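Local atomic coordinates of PTS system fructose-like EIIB component 3 (PDB entry 4TN5), a protein that probably carries a phosphoryl group from its EIIA partner to an incoming fructose-like sugar during uptake by the bacterial phosphotransferase system. Residues M1-V11 against K32-A42; F74-C82 against V101-L112. All coordinates share one frame; numbering follows the deposited sequence.

Interaction 1 of 2, residues M1-V11 against K32-A42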
loop_
_atom_site.group_PDB
_atom_site.type_symbol
_atom_site.label_atom_id
_atom_site.label_comp_id
_atom_site.label_asym_id
_atom_site.label_seq_id
_atom_site.Cartn_x
_atom_site.Cartn_y
_atom_site.Cartn_z
HETATM N N MSE A 1 19.903 -1.545 -14.270
HETATM C CA MSE A 1 20.667 -1.375 -13.040
HETATM C C MSE A 1 19.739 -1.344 -11.831
HETATM O O MSE A 1 20.192 -1.248 -10.690
HETATM C CB MSE A 1 21.502 -0.095 -13.101
HETATM C CG MSE A 1 20.680 1.182 -13.076
HETATM SE SE MSE A 1 21.719 2.760 -13.556
HETATM C CE MSE A 1 21.516 2.670 -15.493
ATOM N N ALA A 2 18.437 -1.419 -12.090
ATOM C CA ALA A 2 17.445 -1.497 -11.027
ATOM C C ALA A 2 17.321 -2.940 -10.554
ATOM O O ALA A 2 17.537 -3.872 -11.328
ATOM C CB ALA A 2 16.103 -0.976 -11.512
ATOM N N TYR A 3 16.975 -3.124 -9.284
ATOM C CA TYR A 3 16.917 -4.465 -8.712
ATOM C C TYR A 3 15.548 -4.806 -8.127
ATOM O O TYR A 3 15.043 -4.116 -7.243
ATOM C CB TYR A 3 18.012 -4.650 -7.661
ATOM C CG TYR A 3 18.014 -6.019 -7.028
ATOM C CD1 TYR A 3 18.148 -7.163 -7.803
ATOM C CD2 TYR A 3 17.884 -6.170 -5.654
ATOM C CE1 TYR A 3 18.150 -8.419 -7.228
ATOM C CE2 TYR A 3 17.885 -7.420 -5.071
ATOM C CZ TYR A 3 18.018 -8.542 -5.862
ATOM O OH TYR A 3 18.020 -9.790 -5.283
ATOM N N LEU A 4 14.967 -5.893 -8.625
ATOM C CA LEU A 4 13.619 -6.305 -8.259
ATOM C C LEU A 4 13.636 -7.637 -7.517
ATOM O O LEU A 4 14.345 -8.559 -7.908
ATOM C CB LEU A 4 12.771 -6.437 -9.528
ATOM C CG LEU A 4 11.343 -6.981 -9.438
ATOM C CD1 LEU A 4 10.346 -5.867 -9.175
ATOM C CD2 LEU A 4 10.984 -7.736 -10.708
ATOM N N VAL A 5 12.867 -7.737 -6.438
ATOM C CA VAL A 5 12.630 -9.031 -5.807
ATOM C C VAL A 5 11.180 -9.429 -6.044
ATOM O O VAL A 5 10.302 -8.571 -6.133
ATOM C CB VAL A 5 12.948 -9.033 -4.295
ATOM C CG1 VAL A 5 14.434 -8.799 -4.064
ATOM C CG2 VAL A 5 12.113 -7.994 -3.566
ATOM N N ALA A 6 10.926 -10.725 -6.162
ATOM C CA ALA A 6 9.590 -11.179 -6.520
ATOM C C ALA A 6 9.172 -12.454 -5.805
ATOM O O ALA A 6 10.001 -13.295 -5.460
ATOM C CB ALA A 6 9.487 -11.363 -8.019
ATOM N N VAL A 7 7.869 -12.582 -5.587
ATOM C CA VAL A 7 7.298 -13.800 -5.037
ATOM C C VAL A 7 6.088 -14.218 -5.859
ATOM O O VAL A 7 5.126 -13.461 -5.996
ATOM C CB VAL A 7 6.871 -13.629 -3.568
ATOM C CG1 VAL A 7 6.204 -14.899 -3.068
ATOM C CG2 VAL A 7 8.067 -13.278 -2.698
ATOM N N THR A 8 6.150 -15.419 -6.420
ATOM C CA THR A 8 5.019 -15.978 -7.143
ATOM C C THR A 8 4.402 -17.090 -6.306
ATOM O O THR A 8 5.114 -17.948 -5.784
ATOM C CB THR A 8 5.438 -16.526 -8.518
ATOM O OG1 THR A 8 6.431 -17.544 -8.348
ATOM C CG2 THR A 8 6.013 -15.412 -9.377
ATOM N N ALA A 9 3.082 -17.074 -6.165
ATOM C CA ALA A 9 2.423 -18.047 -5.304
ATOM C C ALA A 9 1.133 -18.607 -5.888
ATOM O O ALA A 9 0.302 -17.874 -6.425
ATOM C CB ALA A 9 2.164 -17.448 -3.933
ATOM N N CYS A 10 0.975 -19.919 -5.767
ATOM C CA CYS A 10 -0.237 -20.601 -6.195
ATOM C C CYS A 10 -0.465 -21.859 -5.374
ATOM O O CYS A 10 0.456 -22.653 -5.197
ATOM C CB CYS A 10 -0.144 -20.992 -7.666
ATOM S SG CYS A 10 -1.474 -22.107 -8.159
ATOM N N VAL A 11 -1.684 -22.049 -4.876
ATOM C CA VAL A 11 -2.011 -23.284 -4.171
ATOM C C VAL A 11 -1.985 -24.493 -5.092
ATOM O O VAL A 11 -1.530 -25.565 -4.701
ATOM C CB VAL A 11 -3.394 -23.244 -3.466
ATOM C CG1 VAL A 11 -3.364 -22.319 -2.277
ATOM C CG2 VAL A 11 -4.509 -22.848 -4.448
ATOM N N LYS A 32 16.769 -5.191 -18.365
ATOM C CA LYS A 32 18.056 -5.167 -17.693
ATOM C C LYS A 32 17.933 -4.837 -16.229
ATOM O O LYS A 32 18.707 -4.059 -15.667
ATOM C CB LYS A 32 19.025 -4.244 -18.398
ATOM C CG LYS A 32 19.732 -5.005 -19.457
ATOM C CD LYS A 32 18.912 -5.307 -20.692
ATOM C CE LYS A 32 19.660 -6.331 -21.518
ATOM N NZ LYS A 32 19.090 -6.557 -22.868
ATOM N N TRP A 33 16.924 -5.449 -15.631
ATOM C CA TRP A 33 16.697 -5.362 -14.213
ATOM C C TRP A 33 17.279 -6.603 -13.561
ATOM O O TRP A 33 17.082 -7.714 -14.052
ATOM C CB TRP A 33 15.199 -5.303 -13.942
ATOM C CG TRP A 33 14.577 -3.975 -14.212
ATOM C CD1 TRP A 33 15.216 -2.813 -14.531
ATOM C CD2 TRP A 33 13.182 -3.669 -14.175
ATOM N NE1 TRP A 33 14.301 -1.802 -14.697
ATOM C CE2 TRP A 33 13.043 -2.305 -14.482
ATOM C CE3 TRP A 33 12.036 -4.424 -13.909
ATOM C CZ2 TRP A 33 11.802 -1.675 -14.533
ATOM C CZ3 TRP A 33 10.806 -3.800 -13.961
ATOM C CH2 TRP A 33 10.698 -2.440 -14.270
ATOM N N GLY A 34 18.011 -6.416 -12.470
ATOM C CA GLY A 34 18.428 -7.538 -11.653
ATOM C C GLY A 34 17.191 -8.071 -10.961
ATOM O O GLY A 34 16.290 -7.300 -10.629
ATOM N N VAL A 35 17.128 -9.382 -10.752
ATOM C CA VAL A 35 15.931 -9.974 -10.169
ATOM C C VAL A 35 16.167 -11.303 -9.450
ATOM O O VAL A 35 16.841 -12.198 -9.965
ATOM C CB VAL A 35 14.804 -10.125 -11.224
ATOM C CG1 VAL A 35 15.251 -11.024 -12.368
ATOM C CG2 VAL A 35 13.529 -10.652 -10.580
ATOM N N SER A 36 15.617 -11.407 -8.245
ATOM C CA SER A 36 15.586 -12.659 -7.502
ATOM C C SER A 36 14.130 -13.015 -7.227
ATOM O O SER A 36 13.364 -12.183 -6.742
ATOM C CB SER A 36 16.351 -12.527 -6.186
ATOM O OG SER A 36 17.682 -12.095 -6.410
ATOM N N ILE A 37 13.748 -14.247 -7.542
ATOM C CA ILE A 37 12.353 -14.654 -7.424
ATOM C C ILE A 37 12.147 -15.783 -6.420
ATOM O O ILE A 37 12.705 -16.870 -6.569
ATOM C CB ILE A 37 11.778 -15.087 -8.786
ATOM C CG1 ILE A 37 12.067 -14.025 -9.848
ATOM C CG2 ILE A 37 10.284 -15.350 -8.676
ATOM C CD1 ILE A 37 11.582 -14.400 -11.232
ATOM N N GLU A 38 11.340 -15.514 -5.400
ATOM C CA GLU A 38 10.969 -16.532 -4.427
ATOM C C GLU A 38 9.735 -17.280 -4.908
ATOM O O GLU A 38 8.781 -16.675 -5.395
ATOM C CB GLU A 38 10.701 -15.902 -3.060
ATOM C CG GLU A 38 10.174 -16.873 -2.013
ATOM C CD GLU A 38 10.020 -16.233 -0.647
ATOM O OE1 GLU A 38 10.928 -15.480 -0.236
ATOM O OE2 GLU A 38 8.990 -16.480 0.017
ATOM N N THR A 39 9.763 -18.601 -4.776
ATOM C CA THR A 39 8.633 -19.428 -5.171
ATOM C C THR A 39 7.967 -20.063 -3.958
ATOM O O THR A 39 8.632 -20.664 -3.117
ATOM C CB THR A 39 9.065 -20.530 -6.158
ATOM O OG1 THR A 39 9.019 -20.018 -7.496
ATOM C CG2 THR A 39 8.146 -21.736 -6.050
ATOM N N GLN A 40 6.650 -19.915 -3.866
ATOM C CA GLN A 40 5.880 -20.566 -2.817
ATOM C C GLN A 40 4.796 -21.437 -3.440
ATOM O O GLN A 40 3.832 -20.929 -4.011
ATOM C CB GLN A 40 5.264 -19.529 -1.875
ATOM C CG GLN A 40 6.289 -18.674 -1.143
ATOM C CD GLN A 40 5.654 -17.703 -0.166
ATOM O OE1 GLN A 40 4.461 -17.786 0.125
ATOM N NE2 GLN A 40 6.453 -16.773 0.348
ATOM N N GLY A 41 4.964 -22.750 -3.334
ATOM C CA GLY A 41 4.023 -23.685 -3.924
ATOM C C GLY A 41 3.801 -24.918 -3.072
ATOM O O GLY A 41 4.194 -24.959 -1.906
ATOM N N ALA A 42 3.174 -25.930 -3.664
ATOM C CA ALA A 42 2.864 -27.171 -2.959
ATOM C C ALA A 42 4.127 -27.911 -2.521
ATOM O O ALA A 42 4.087 -28.735 -1.608
ATOM C CB ALA A 42 1.993 -28.069 -3.825
#
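Tyr3 OH and Ser36 OG lie 2.6 Å apart, a short hydrogen bond between hydroxyls that either could donate. The serine oxygen sits at the edge of the phenol ring, near its plane. The ring gets there because Tyr3 CG is anti to the backbone N (chi1 -180°), which brings the ring alongside Gly34, whose CA lies at its edge; a side chain there would crowd CD1, which is 3.4 Å from Gly34 O.

Farther along this face Val7 and Glu38 run side by side, with Val7 CG2 3.7 Å from Glu38 CB. The Glu38 carboxylate is gripped at both oxygens: OE2 accepts Gln40 NE2 at 2.6 Å, with OE2 lying in the amide plane of Gln40, while OE1 takes a salt bridge from Arg73 and the Leu49 N-H. Gln40 NE2 also reaches Ala69 O, so these buried polar ends are paired.

The opposite face is apolar over Leu4, Ala6, Val35 and Ile37, and turns polar at Thr8 and Thr39. Leu4 CD2 meets Val35 CG2 at 3.9 Å, and the Ala6 methyl rests near both branches of Ile37, at 4.1 Å from CG2. Leu4, Ala6 and Val35 also touch helix 18-30.

Alternating backbone bonds, such as Glu38 N to Ala6 O at 2.6 Å, join strands whose directions differ by 20°. Strand 3-9, helix 18-30 and strand 34-41 form a beta-alpha-beta unit, with Cys10, the inferred phosphocysteine residue, directly after its first strand.

Interaction 2 of 2, residues F74-C82 against V101-L112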
loop_
_atom_site.group_PDB
_atom_site.type_symbol
_atom_site.label_atom_id
_atom_site.label_comp_id
_atom_site.label_asym_id
_atom_site.label_seq_id
_atom_site.Cartn_x
_atom_site.Cartn_y
_atom_site.Cartn_z
ATOM N N PHE A 74 7.738 -7.385 3.395
ATOM C CA PHE A 74 7.643 -6.386 2.345
ATOM C C PHE A 74 6.887 -5.138 2.790
ATOM O O PHE A 74 6.545 -4.296 1.962
ATOM C CB PHE A 74 6.955 -6.997 1.123
ATOM C CG PHE A 74 7.583 -8.280 0.649
ATOM C CD1 PHE A 74 8.700 -8.251 -0.166
ATOM C CD2 PHE A 74 7.054 -9.510 1.010
ATOM C CE1 PHE A 74 9.285 -9.419 -0.609
ATOM C CE2 PHE A 74 7.637 -10.686 0.567
ATOM C CZ PHE A 74 8.754 -10.639 -0.244
ATOM N N GLU A 75 6.625 -5.013 4.087
ATOM C CA GLU A 75 5.843 -3.878 4.580
ATOM C C GLU A 75 6.558 -2.538 4.393
ATOM O O GLU A 75 5.911 -1.498 4.270
ATOM C CB GLU A 75 5.414 -4.078 6.040
ATOM C CG GLU A 75 6.503 -3.843 7.077
ATOM C CD GLU A 75 6.153 -4.440 8.429
ATOM O OE1 GLU A 75 5.009 -4.241 8.892
ATOM O OE2 GLU A 75 7.021 -5.110 9.029
ATOM N N HIS A 76 7.886 -2.567 4.354
ATOM C CA HIS A 76 8.666 -1.348 4.151
ATOM C C HIS A 76 9.296 -1.278 2.765
ATOM O O HIS A 76 10.337 -0.647 2.577
ATOM C CB HIS A 76 9.746 -1.205 5.224
ATOM C CG HIS A 76 9.201 -1.015 6.604
ATOM N ND1 HIS A 76 8.462 0.091 6.964
ATOM C CD2 HIS A 76 9.296 -1.783 7.715
ATOM C CE1 HIS A 76 8.118 -0.008 8.236
ATOM N NE2 HIS A 76 8.612 -1.135 8.714
ATOM N N CYS A 77 8.657 -1.920 1.795
ATOM C CA CYS A 77 9.150 -1.899 0.427
ATOM C C CYS A 77 8.156 -1.216 -0.499
ATOM O O CYS A 77 6.947 -1.269 -0.276
ATOM C CB CYS A 77 9.406 -3.323 -0.075
ATOM S SG CYS A 77 10.374 -4.360 1.042
ATOM N N ARG A 78 8.672 -0.560 -1.529
ATOM C CA ARG A 78 7.843 -0.179 -2.655
ATOM C C ARG A 78 7.472 -1.488 -3.320
ATOM O O ARG A 78 8.353 -2.292 -3.619
ATOM C CB ARG A 78 8.648 0.651 -3.649
ATOM C CG ARG A 78 9.169 1.971 -3.132
ATOM C CD ARG A 78 10.101 2.581 -4.163
ATOM N NE ARG A 78 10.389 3.983 -3.889
ATOM C CZ ARG A 78 9.696 4.993 -4.398
ATOM N NH1 ARG A 78 8.666 4.756 -5.199
ATOM N NH2 ARG A 78 10.022 6.241 -4.099
ATOM N N TYR A 79 6.185 -1.730 -3.544
ATOM C CA TYR A 79 5.811 -2.948 -4.255
ATOM C C TYR A 79 4.507 -2.892 -5.041
ATOM O O TYR A 79 3.628 -2.072 -4.776
ATOM C CB TYR A 79 5.847 -4.181 -3.333
ATOM C CG TYR A 79 4.745 -4.280 -2.299
ATOM C CD1 TYR A 79 3.484 -4.756 -2.641
ATOM C CD2 TYR A 79 4.978 -3.942 -0.973
ATOM C CE1 TYR A 79 2.480 -4.863 -1.698
ATOM C CE2 TYR A 79 3.980 -4.049 -0.022
ATOM C CZ TYR A 79 2.732 -4.510 -0.391
ATOM O OH TYR A 79 1.736 -4.617 0.552
ATOM N N VAL A 80 4.415 -3.779 -6.025
ATOM C CA VAL A 80 3.199 -3.989 -6.789
ATOM C C VAL A 80 2.707 -5.400 -6.505
ATOM O O VAL A 80 3.485 -6.353 -6.547
ATOM C CB VAL A 80 3.456 -3.852 -8.300
ATOM C CG1 VAL A 80 2.180 -4.119 -9.086
ATOM C CG2 VAL A 80 4.004 -2.476 -8.620
ATOM N N GLN A 81 1.423 -5.534 -6.200
ATOM C CA GLN A 81 0.846 -6.849 -5.954
ATOM C C GLN A 81 -0.289 -7.147 -6.925
ATOM O O GLN A 81 -1.129 -6.290 -7.198
ATOM C CB GLN A 81 0.354 -6.970 -4.509
ATOM C CG GLN A 81 -0.289 -8.313 -4.194
ATOM C CD GLN A 81 -0.518 -8.522 -2.711
ATOM O OE1 GLN A 81 0.120 -7.882 -1.876
ATOM N NE2 GLN A 81 -1.434 -9.424 -2.375
ATOM N N CYS A 82 -0.300 -8.368 -7.449
ATOM C CA CYS A 82 -1.361 -8.811 -8.342
ATOM C C CYS A 82 -1.503 -10.325 -8.276
ATOM O O CYS A 82 -0.616 -11.020 -7.782
ATOM C CB CYS A 82 -1.070 -8.376 -9.779
ATOM S SG CYS A 82 0.380 -9.162 -10.517
ATOM N N VAL A 101 5.895 2.746 -9.544
ATOM C CA VAL A 101 6.232 2.555 -8.136
ATOM C C VAL A 101 7.731 2.755 -7.911
ATOM O O VAL A 101 8.157 3.280 -6.882
ATOM C CB VAL A 101 5.804 1.152 -7.653
ATOM C CG1 VAL A 101 6.285 0.893 -6.240
ATOM C CG2 VAL A 101 4.291 1.010 -7.735
ATOM N N LEU A 102 8.521 2.348 -8.898
ATOM C CA LEU A 102 9.954 2.603 -8.904
ATOM C C LEU A 102 10.222 4.099 -9.047
ATOM O O LEU A 102 11.053 4.665 -8.337
ATOM C CB LEU A 102 10.603 1.839 -10.060
ATOM C CG LEU A 102 12.120 1.877 -10.239
ATOM C CD1 LEU A 102 12.822 1.482 -8.957
ATOM C CD2 LEU A 102 12.527 0.957 -11.379
ATOM N N SER A 103 9.497 4.735 -9.964
ATOM C CA SER A 103 9.680 6.153 -10.263
ATOM C C SER A 103 9.130 7.075 -9.176
ATOM O O SER A 103 9.848 7.941 -8.674
ATOM C CB SER A 103 9.029 6.500 -11.606
ATOM O OG SER A 103 8.886 7.900 -11.761
ATOM N N ALA A 104 7.857 6.884 -8.830
ATOM C CA ALA A 104 7.147 7.737 -7.871
ATOM C C ALA A 104 7.959 8.005 -6.601
ATOM O O ALA A 104 8.564 7.093 -6.046
ATOM C CB ALA A 104 5.782 7.140 -7.544
ATOM N N PRO A 105 7.948 9.250 -6.142
ATOM C CA PRO A 105 8.758 9.668 -4.990
ATOM C C PRO A 105 8.647 8.778 -3.747
ATOM O O PRO A 105 9.677 8.383 -3.198
ATOM C CB PRO A 105 8.217 11.066 -4.679
ATOM C CG PRO A 105 7.711 11.567 -5.988
ATOM C CD PRO A 105 7.164 10.364 -6.703
ATOM N N GLN A 106 7.429 8.485 -3.300
ATOM C CA GLN A 106 7.225 7.820 -2.012
ATOM C C GLN A 106 7.083 6.296 -2.058
ATOM O O GLN A 106 6.883 5.703 -3.119
ATOM C CB GLN A 106 6.017 8.428 -1.291
ATOM C CG GLN A 106 5.791 9.900 -1.593
ATOM C CD GLN A 106 5.275 10.134 -2.998
ATOM O OE1 GLN A 106 5.320 9.241 -3.845
ATOM N NE2 GLN A 106 4.780 11.339 -3.255
ATOM N N GLN A 107 7.187 5.681 -0.881
ATOM C CA GLN A 107 7.015 4.243 -0.707
ATOM C C GLN A 107 5.529 3.983 -0.933
ATOM O O GLN A 107 4.718 4.130 -0.018
ATOM C CB GLN A 107 7.493 3.809 0.679
ATOM C CG GLN A 107 7.080 2.399 1.066
ATOM C CD GLN A 107 7.453 2.053 2.493
ATOM O OE1 GLN A 107 8.494 2.476 2.995
ATOM N NE2 GLN A 107 6.603 1.277 3.156
ATOM N N THR A 108 5.180 3.598 -2.155
ATOM C CA THR A 108 3.793 3.321 -2.506
ATOM C C THR A 108 3.644 1.806 -2.637
ATOM O O THR A 108 4.520 1.124 -3.169
ATOM C CB THR A 108 3.284 3.986 -3.801
ATOM O OG1 THR A 108 2.132 3.280 -4.279
ATOM C CG2 THR A 108 4.362 3.966 -4.872
ATOM N N HIS A 109 2.526 1.296 -2.130
ATOM C CA HIS A 109 2.098 -0.068 -2.404
ATOM C C HIS A 109 1.027 0.018 -3.477
ATOM O O HIS A 109 0.140 0.865 -3.402
ATOM C CB HIS A 109 1.501 -0.715 -1.155
ATOM C CG HIS A 109 2.477 -0.899 -0.036
ATOM N ND1 HIS A 109 2.106 -1.391 1.197
ATOM C CD2 HIS A 109 3.808 -0.662 0.039
ATOM C CE1 HIS A 109 3.164 -1.447 1.984
ATOM N NE2 HIS A 109 4.212 -1.011 1.306
ATOM N N LEU A 110 1.105 -0.849 -4.478
ATOM C CA LEU A 110 0.127 -0.821 -5.555
ATOM C C LEU A 110 -0.523 -2.184 -5.720
ATOM O O LEU A 110 0.146 -3.169 -6.031
ATOM C CB LEU A 110 0.782 -0.377 -6.867
ATOM C CG LEU A 110 -0.058 0.406 -7.882
ATOM C CD1 LEU A 110 0.820 0.867 -9.036
ATOM C CD2 LEU A 110 -1.239 -0.406 -8.404
ATOM N N ILE A 111 -1.829 -2.241 -5.497
ATOM C CA ILE A 111 -2.562 -3.453 -5.801
ATOM C C ILE A 111 -3.146 -3.325 -7.176
ATOM O O ILE A 111 -3.881 -2.381 -7.489
ATOM C CB ILE A 111 -3.668 -3.761 -4.789
ATOM C CG1 ILE A 111 -3.077 -4.559 -3.632
ATOM C CG2 ILE A 111 -4.789 -4.567 -5.441
ATOM C CD1 ILE A 111 -4.103 -5.181 -2.728
ATOM N N LEU A 112 -2.820 -4.291 -8.029
ATOM C CA LEU A 112 -3.313 -4.298 -9.401
ATOM C C LEU A 112 -4.225 -5.496 -9.641
ATOM O O LEU A 112 -4.430 -6.320 -8.751
ATOM C CB LEU A 112 -2.152 -4.465 -10.386
ATOM C CG LEU A 112 -1.539 -3.176 -10.936
ATOM C CD1 LEU A 112 -0.483 -3.488 -11.984
ATOM C CD2 LEU A 112 -2.618 -2.269 -11.509
#
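Val80 CG2 meets Val101 CG2 at 3.6 Å, packing strand 79-82 against the end of the helix that leads back to strand 108-111 in a beta-alpha-beta crossover. This apolar side is tight: the other Val80 branch, CG1, anti to the backbone N (chi1 178°), comes within 4.0 Å of Leu112 CD1, and Val98 and Ala97 of helix 92-103 add to the same layer.

On the other face of the sheet the rings of Tyr79 and His109 form a face-to-face stack, centroids 4.0 Å apart and planes at 30°. Tyr79 CE2 stands above the centre of the imidazole, whose edge is turned to Cys77 O. The His109 side chain also lies about 3 Å from a bound nickel ion and packs on His109 of the second subunit, whose antiparallel strand continues the sheet. With an alanine in place of His109, the Tyr79 ring would probably lose its stacking partner and be less firmly held on that face, and the nickel ion would lose its neighbouring imidazole.

The solvent side is looser. Glu75 and His76 are exposed, and the Gln107 chain reaches past Cys77 to bring NE2 3.5 Å from His76 CA. Arg78 extends toward the carbonyls of the turn after the helix, but its guanidinium is modelled too close to them for its bonding to be trusted. Pairing begins weakly, Tyr79 N to Thr108 O at 3.3 Å, and ends firmly: Leu112 N reaches Gln81 O at 2.7 Å, almost straight at 178°.

Interactions 1 and 2 belong to one sheet, their centres about 15 Å apart, and come in series along the chain. Interaction 1 pairs strands 3-9 and 34-41; strand 59-64 lies between strands 3-9 and 79-82 and bonds to both, and interaction 2 adds strand 108-111 as the outermost strand at that end of the chain's own sheet. Direct packing joins them too: Val7 CG2 lies 3.7 Å from Phe74 CZ. Helix 92-103, whose end belongs to interaction 2, also packs on Ala2, Leu4 and Trp33 of interaction 1. Interaction 1 contains Cys10, the inferred phosphocysteine residue; interaction 2 lies away from it, with His109 near the bound nickel ion and strand 108-111 at the contact with the second subunit.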